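Local coordinates for protein mandelate racemase / muconate lactonizing enzyme (Burkholderia pseudomallei, PDB 2POD) that is of unknown function but belongs to the enolase superfamily, binds a sodium ion and may be a lyase, at residues D166-G171 / D213-M218. Residues are numbered along the deposited sequence; the frame is centred on the assembly and turned at random.
Sequences DLLDSG and DKMDVM
Lys214 meets Leu168 through the aliphatic part of its side chain, the two crossing at about a right angle. Its CB lies 3.8 Å from Leu168 CD1 and its CD 3.8 Å from Leu168 CD2, so both leucine methyls rest on the lysine chain. Bends at chi3 and chi4 carry the ammonium group away from this apolar patch to Val211, whose carbonyl oxygen accepts a hydrogen bond from NZ.

Selenomethionine Met215 is buried, with CB directed toward the helix. Its CG stands anti to the backbone N (chi1 -169°), and the chain then bends at chi2 and chi3. The Met215 and Leu168 side chains slide past each other in opposite directions, which brings CE 3.9 Å from Leu168 CD1 and 4.1 Å from Leu168 CB. The same methyl barely reaches Leu167, with CE 4.5 Å from Leu167 CB. No hydrogen bond joins the segments, and the contact rests on these apolar surfaces.

From Asp216 the chain enters strand 216-220, and its side chains no longer touch segment 166-171. Asp216 forms a salt bridge with Arg118 and a hydrogen bond with Tyr191 of the second subunit. On the helix side, a Schellman motif with Gly171 at C-prime ends helix 160-170 and leads into strand 174-177.

The contact lies in the modified TIM barrel, (beta/alpha)7beta, of this family. Helix 160-170, which precedes strand 174-177, packs against the connection between helix 202-210 and strand 216-220, which pairs in parallel with 174-177. Leu167 and Met215 both touch Met175 of strand 174-177, while Met215 also packs on Ile207 of helix 202-210.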
loop_
_atom_site.group_PDB
_atom_site.type_symbol
_atom_site.label_atom_id
_atom_site.label_comp_id
_atom_site.label_asym_id
_atom_site.label_seq_id
_atom_site.Cartn_x
_atom_site.Cartn_y
_atom_site.Cartn_z
ATOM N N ASP B 166 -27.490 11.904 39.302
ATOM C CA ASP B 166 -28.814 11.302 39.222
ATOM C C ASP B 166 -28.813 9.953 38.487
ATOM O O ASP B 166 -29.479 9.009 38.922
ATOM C CB ASP B 166 -29.788 12.294 38.568
ATOM C CG ASP B 166 -31.183 11.731 38.394
ATOM O OD1 ASP B 166 -31.790 12.021 37.344
ATOM O OD2 ASP B 166 -31.679 11.015 39.295
ATOM N N LEU B 167 -28.068 9.862 37.388
ATOM C CA LEU B 167 -27.942 8.599 36.656
ATOM C C LEU B 167 -27.182 7.537 37.440
ATOM O O LEU B 167 -27.532 6.357 37.394
ATOM C CB LEU B 167 -27.289 8.814 35.290
ATOM C CG LEU B 167 -28.196 9.432 34.229
ATOM C CD1 LEU B 167 -27.376 10.076 33.149
ATOM C CD2 LEU B 167 -29.172 8.418 33.646
ATOM N N LEU B 168 -26.155 7.972 38.165
ATOM C CA LEU B 168 -25.367 7.094 39.019
ATOM C C LEU B 168 -26.169 6.506 40.187
ATOM O O LEU B 168 -25.901 5.379 40.616
ATOM C CB LEU B 168 -24.135 7.839 39.536
ATOM C CG LEU B 168 -22.961 6.995 40.038
ATOM C CD1 LEU B 168 -22.077 6.556 38.881
ATOM C CD2 LEU B 168 -22.162 7.776 41.066
ATOM N N ASP B 169 -27.146 7.266 40.685
ATOM C CA ASP B 169 -28.037 6.810 41.756
ATOM C C ASP B 169 -28.965 5.671 41.329
ATOM O O ASP B 169 -29.254 4.776 42.124
ATOM C CB ASP B 169 -28.866 7.974 42.306
ATOM C CG ASP B 169 -28.869 8.029 43.830
ATOM O OD1 ASP B 169 -29.079 6.983 44.485
ATOM O OD2 ASP B 169 -28.661 9.134 44.377
ATOM N N SER B 170 -29.424 5.707 40.079
ATOM C CA SER B 170 -30.216 4.610 39.517
ATOM C C SER B 170 -29.346 3.460 39.003
ATOM O O SER B 170 -29.846 2.367 38.722
ATOM C CB SER B 170 -31.165 5.115 38.425
ATOM O OG SER B 170 -30.486 5.915 37.474
ATOM N N GLY B 171 -28.044 3.709 38.896
ATOM C CA GLY B 171 -27.072 2.653 38.638
ATOM C C GLY B 171 -26.571 2.635 37.207
ATOM O O GLY B 171 -25.851 1.719 36.812
ATOM N N ASP B 213 -14.345 9.176 37.840
ATOM C CA ASP B 213 -14.055 7.817 37.372
ATOM C C ASP B 213 -15.279 6.947 37.083
ATOM O O ASP B 213 -15.198 6.010 36.286
ATOM C CB ASP B 213 -13.184 7.093 38.405
ATOM C CG ASP B 213 -11.704 7.180 38.092
ATOM O OD1 ASP B 213 -11.335 7.785 37.060
ATOM O OD2 ASP B 213 -10.904 6.637 38.886
ATOM N N LYS B 214 -16.397 7.251 37.738
ATOM C CA LYS B 214 -17.506 6.308 37.873
ATOM C C LYS B 214 -18.396 6.267 36.635
ATOM O O LYS B 214 -19.141 5.313 36.435
ATOM C CB LYS B 214 -18.335 6.629 39.124
ATOM C CG LYS B 214 -17.835 5.949 40.396
ATOM C CD LYS B 214 -18.659 6.357 41.615
ATOM C CE LYS B 214 -17.894 7.322 42.519
ATOM N NZ LYS B 214 -17.845 8.709 41.969
HETATM N N MSE B 215 -18.297 7.307 35.812
HETATM C CA MSE B 215 -19.095 7.443 34.599
HETATM C C MSE B 215 -18.217 7.337 33.350
HETATM O O MSE B 215 -17.132 7.918 33.284
HETATM C CB MSE B 215 -19.799 8.798 34.607
HETATM C CG MSE B 215 -20.866 8.986 33.548
HETATM SE SE MSE B 215 -22.527 8.063 33.967
HETATM C CE MSE B 215 -22.844 8.740 35.774
ATOM N N ASP B 216 -18.692 6.598 32.357
ATOM C CA ASP B 216 -18.193 6.770 31.002
ATOM C C ASP B 216 -19.040 7.806 30.260
ATOM O O ASP B 216 -20.273 7.819 30.376
ATOM C CB ASP B 216 -18.169 5.433 30.257
ATOM C CG ASP B 216 -17.359 4.366 30.975
ATOM O OD1 ASP B 216 -16.233 4.664 31.435
ATOM O OD2 ASP B 216 -17.858 3.225 31.066
ATOM N N VAL B 217 -18.372 8.687 29.514
ATOM C CA VAL B 217 -19.062 9.685 28.692
ATOM C C VAL B 217 -18.716 9.499 27.221
ATOM O O VAL B 217 -17.551 9.576 26.825
ATOM C CB VAL B 217 -18.728 11.145 29.089
ATOM C CG1 VAL B 217 -19.878 12.066 28.715
ATOM C CG2 VAL B 217 -18.420 11.255 30.559
HETATM N N MSE B 218 -19.743 9.255 26.420
HETATM C CA MSE B 218 -19.569 9.097 24.996
HETATM C C MSE B 218 -20.104 10.324 24.276
HETATM O O MSE B 218 -21.198 10.792 24.561
HETATM C CB MSE B 218 -20.238 7.810 24.494
HETATM C CG MSE B 218 -21.457 7.370 25.272
HETATM SE SE MSE B 218 -21.241 5.735 26.335
HETATM C CE MSE B 218 -19.957 6.214 27.555
#